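Local coordinates for protein xylosidase (Xanthomonas axonopodis pv. citri, PDB 6XN2) that probably hydrolyses xylan-derived oligosaccharides as a family 43 glycoside hydrolase, binding xylotriose in its pocket and a calcium ion, at residues A122-P134 and G145-V157. Residues are numbered along the deposited sequence; the frame is centred on the assembly and turned at random.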
# COMPACT_ATOMS: atom_id res chain seq x y z
N ALA A 122 4.95 -7.00 4.12
CA ALA A 122 5.66 -8.15 4.64
C ALA A 122 5.26 -9.41 3.89
O ALA A 122 4.22 -9.45 3.24
CB ALA A 122 5.39 -8.31 6.13
N ALA A 123 6.12 -10.42 3.98
CA ALA A 123 5.86 -11.73 3.40
C ALA A 123 6.54 -12.80 4.23
O ALA A 123 7.47 -12.52 4.99
CB ALA A 123 6.36 -11.79 1.95
N GLN A 124 6.07 -14.04 4.10
CA GLN A 124 6.70 -15.16 4.77
C GLN A 124 7.05 -16.26 3.79
O GLN A 124 6.32 -16.52 2.83
CB GLN A 124 5.81 -15.72 5.88
CG GLN A 124 5.62 -14.79 7.07
CD GLN A 124 5.01 -15.49 8.27
OE1 GLN A 124 4.12 -16.33 8.12
NE2 GLN A 124 5.51 -15.17 9.46
N ARG A 125 8.16 -16.92 4.07
CA ARG A 125 8.63 -18.05 3.33
C ARG A 125 9.73 -18.72 4.12
O ARG A 125 10.49 -18.08 4.75
CB ARG A 125 9.14 -17.72 1.93
CG ARG A 125 8.98 -18.84 0.93
CD ARG A 125 9.66 -18.52 -0.37
NE ARG A 125 9.29 -19.40 -1.45
CZ ARG A 125 9.90 -20.55 -1.73
NH1 ARG A 125 9.51 -21.27 -2.75
NH2 ARG A 125 10.91 -20.97 -0.99
N ASN A 126 9.74 -20.03 4.08
CA ASN A 126 10.73 -20.85 4.74
C ASN A 126 10.93 -20.53 6.20
O ASN A 126 12.00 -20.59 6.67
CB ASN A 126 12.06 -20.76 3.99
CG ASN A 126 11.93 -21.08 2.53
OD1 ASN A 126 12.02 -20.22 1.68
ND2 ASN A 126 11.74 -22.32 2.23
N GLY A 127 9.87 -20.19 6.90
CA GLY A 127 9.94 -19.86 8.32
C GLY A 127 10.48 -18.47 8.61
O GLY A 127 10.56 -18.06 9.77
N LYS A 128 10.83 -17.75 7.56
CA LYS A 128 11.34 -16.39 7.69
C LYS A 128 10.23 -15.40 7.41
O LYS A 128 9.28 -15.72 6.70
CB LYS A 128 12.50 -16.14 6.73
CG LYS A 128 13.64 -17.16 6.85
CD LYS A 128 14.46 -16.91 8.09
CE LYS A 128 15.49 -18.01 8.28
NZ LYS A 128 16.40 -17.74 9.45
N THR A 129 10.35 -14.20 7.91
CA THR A 129 9.45 -13.12 7.61
C THR A 129 10.30 -12.03 6.99
O THR A 129 11.34 -11.72 7.47
CB THR A 129 8.72 -12.55 8.84
OG1 THR A 129 8.04 -13.58 9.51
CG2 THR A 129 7.73 -11.49 8.44
N TYR A 130 9.83 -11.48 5.89
CA TYR A 130 10.54 -10.45 5.21
C TYR A 130 9.80 -9.14 5.25
O TYR A 130 8.67 -9.13 5.00
CB TYR A 130 10.79 -10.85 3.76
CG TYR A 130 11.54 -12.14 3.63
CD1 TYR A 130 10.90 -13.32 3.63
CD2 TYR A 130 12.88 -12.16 3.53
CE1 TYR A 130 11.58 -14.51 3.53
CE2 TYR A 130 13.57 -13.33 3.43
CZ TYR A 130 12.91 -14.50 3.43
OH TYR A 130 13.57 -15.66 3.34
N LEU A 131 10.47 -8.06 5.59
CA LEU A 131 9.87 -6.75 5.63
C LEU A 131 10.34 -5.95 4.44
O LEU A 131 11.47 -5.66 4.34
CB LEU A 131 10.19 -6.02 6.93
CG LEU A 131 9.56 -4.66 7.19
CD1 LEU A 131 8.07 -4.75 7.17
CD2 LEU A 131 9.98 -4.10 8.51
N TYR A 132 9.45 -5.66 3.52
CA TYR A 132 9.78 -4.88 2.33
C TYR A 132 9.44 -3.42 2.56
O TYR A 132 8.36 -3.11 3.04
CB TYR A 132 9.02 -5.41 1.11
CG TYR A 132 9.34 -6.83 0.80
CD1 TYR A 132 8.71 -7.87 1.49
CD2 TYR A 132 10.28 -7.16 -0.17
CE1 TYR A 132 9.02 -9.19 1.22
CE2 TYR A 132 10.59 -8.48 -0.44
CZ TYR A 132 9.96 -9.48 0.25
OH TYR A 132 10.27 -10.79 -0.02
N PHE A 133 10.36 -2.52 2.23
CA PHE A 133 10.15 -1.10 2.52
C PHE A 133 10.80 -0.19 1.49
O PHE A 133 11.90 -0.48 1.00
CB PHE A 133 10.67 -0.76 3.92
CG PHE A 133 12.16 -0.93 4.07
CD1 PHE A 133 12.71 -2.17 4.31
CD2 PHE A 133 13.01 0.17 3.97
CE1 PHE A 133 14.07 -2.34 4.44
CE2 PHE A 133 14.39 0.00 4.09
CZ PHE A 133 14.91 -1.24 4.33
N PRO A 134 10.13 0.93 1.16
CA PRO A 134 10.74 1.95 0.32
C PRO A 134 11.48 2.98 1.17
O PRO A 134 10.98 3.42 2.22
CB PRO A 134 9.53 2.57 -0.38
CG PRO A 134 8.44 2.49 0.67
CD PRO A 134 8.75 1.27 1.53
N GLY A 145 14.02 -1.74 -0.28
CA GLY A 145 14.90 -2.67 0.40
C GLY A 145 14.10 -3.75 1.10
O GLY A 145 12.88 -3.69 1.16
N VAL A 146 14.79 -4.75 1.63
CA VAL A 146 14.12 -5.78 2.40
C VAL A 146 14.91 -6.06 3.68
O VAL A 146 16.13 -5.85 3.74
CB VAL A 146 13.90 -7.08 1.55
CG1 VAL A 146 15.23 -7.73 1.21
CG2 VAL A 146 12.97 -8.06 2.27
N ALA A 147 14.20 -6.50 4.72
CA ALA A 147 14.81 -6.87 5.99
C ALA A 147 14.27 -8.23 6.42
O ALA A 147 13.11 -8.55 6.19
CB ALA A 147 14.53 -5.81 7.03
N VAL A 148 15.12 -9.04 7.04
CA VAL A 148 14.76 -10.42 7.34
C VAL A 148 14.68 -10.68 8.85
O VAL A 148 15.50 -10.18 9.63
CB VAL A 148 15.76 -11.40 6.70
CG1 VAL A 148 15.20 -12.82 6.69
CG2 VAL A 148 16.08 -10.95 5.27
N GLY A 149 13.72 -11.48 9.24
CA GLY A 149 13.51 -11.88 10.61
C GLY A 149 13.05 -13.31 10.71
O GLY A 149 12.69 -13.91 9.75
N ASP A 150 13.09 -13.83 11.92
CA ASP A 150 12.68 -15.19 12.16
C ASP A 150 11.28 -15.29 12.75
O ASP A 150 10.79 -16.35 12.99
CB ASP A 150 13.69 -15.89 13.06
CG ASP A 150 14.94 -16.23 12.35
OD1 ASP A 150 14.88 -16.85 11.32
OD2 ASP A 150 15.98 -15.87 12.83
N ARG A 151 10.67 -14.14 12.97
CA ARG A 151 9.35 -14.02 13.50
C ARG A 151 8.69 -12.85 12.81
O ARG A 151 9.34 -11.93 12.45
CB ARG A 151 9.38 -13.72 15.00
CG ARG A 151 9.88 -14.84 15.87
CD ARG A 151 9.86 -14.47 17.34
NE ARG A 151 10.85 -13.46 17.72
CZ ARG A 151 10.66 -12.50 18.61
NH1 ARG A 151 9.52 -12.41 19.26
NH2 ARG A 151 11.62 -11.62 18.87
N PRO A 152 7.37 -12.88 12.71
CA PRO A 152 6.55 -11.81 12.13
C PRO A 152 6.66 -10.47 12.85
O PRO A 152 6.53 -9.47 12.23
CB PRO A 152 5.15 -12.35 12.20
CG PRO A 152 5.21 -13.52 13.07
CD PRO A 152 6.57 -14.06 12.98
N GLU A 153 6.96 -10.48 14.13
CA GLU A 153 7.16 -9.26 14.87
C GLU A 153 8.60 -8.83 14.85
O GLU A 153 8.97 -7.88 15.45
CB GLU A 153 6.72 -9.42 16.31
CG GLU A 153 7.48 -10.46 17.05
CD GLU A 153 6.75 -11.76 17.12
OE1 GLU A 153 6.30 -12.30 16.12
OE2 GLU A 153 6.65 -12.28 18.22
N GLY A 154 9.44 -9.58 14.18
CA GLY A 154 10.79 -9.24 14.09
C GLY A 154 11.62 -9.54 15.30
O GLY A 154 11.31 -10.42 16.05
N PRO A 155 12.72 -8.83 15.46
CA PRO A 155 13.27 -7.70 14.73
C PRO A 155 13.86 -8.11 13.39
O PRO A 155 14.14 -9.24 13.20
CB PRO A 155 14.35 -7.23 15.64
CG PRO A 155 14.86 -8.48 16.21
CD PRO A 155 13.66 -9.29 16.48
N PHE A 156 13.92 -7.19 12.46
CA PHE A 156 14.38 -7.48 11.14
C PHE A 156 15.73 -6.89 10.91
O PHE A 156 15.98 -5.80 11.30
CB PHE A 156 13.39 -6.93 10.12
CG PHE A 156 12.01 -7.47 10.27
CD1 PHE A 156 11.10 -6.86 11.08
CD2 PHE A 156 11.62 -8.59 9.61
CE1 PHE A 156 9.85 -7.36 11.23
CE2 PHE A 156 10.38 -9.10 9.76
CZ PHE A 156 9.48 -8.49 10.56
N VAL A 157 16.59 -7.66 10.27
CA VAL A 157 17.90 -7.20 9.93
C VAL A 157 17.84 -6.83 8.48
O VAL A 157 17.65 -7.66 7.66
CB VAL A 157 18.93 -8.30 10.17
CG1 VAL A 157 20.28 -7.81 9.80
CG2 VAL A 157 18.89 -8.72 11.60
O HOH W 1 10.83 -18.80 12.33
O HOH W 2 13.27 -18.90 11.26
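Asp150 OD1 is gripped by the ammonium of Lys128, whose NZ lies 2.6 Å away on the syn lone pair, and a water lies 2.6 Å from Asp150 OD1 and, at longer range, near Gly127 O. The lysine bends at chi2 (-74°) and then runs straight, which lays its chain alongside the aspartate; a long, flexible side chain can reach across the hairpin end to Asp150, where exposure to solvent probably makes charge cheap. Inward, strands 128-134 and 145-149 pair antiparallel through six backbone hydrogen bonds, such as Leu131 N to Ala147 O at 2.8 Å, nearly straight at 172°. Tyr130, Tyr132, Val146 and Val148 share one face of the sheet. Val146 turns CG2 anti to its own N, which brings this methyl over one face of the Tyr132 ring, 3.8 Å from its centroid, in a CH-pi contact; it also touches Tyr130 CB. Tyr132 can be buried because its hydroxyl finds the carbonyl Met226 O, while its ring offers an apolar face to the valine. On the other face Leu131 CB lies 4.0 Å from the centroid of the Phe156 ring, over its centre, while Gly154 CA covers the opposite side. The ring of Phe133 lies with one face toward Gly145 CA, and the bare glycine lets it come close. Thr129 OG1 accepts Gln124 NE2 at 3.0 Å, and its methyl meets Phe156. The hairpin, flanked by strands 121-125 and 157-158, forms one blade of the family's five-bladed beta-propeller; Leu131 packs on Tyr63, and Phe133 and Ala147 on Leu105, in the preceding blade.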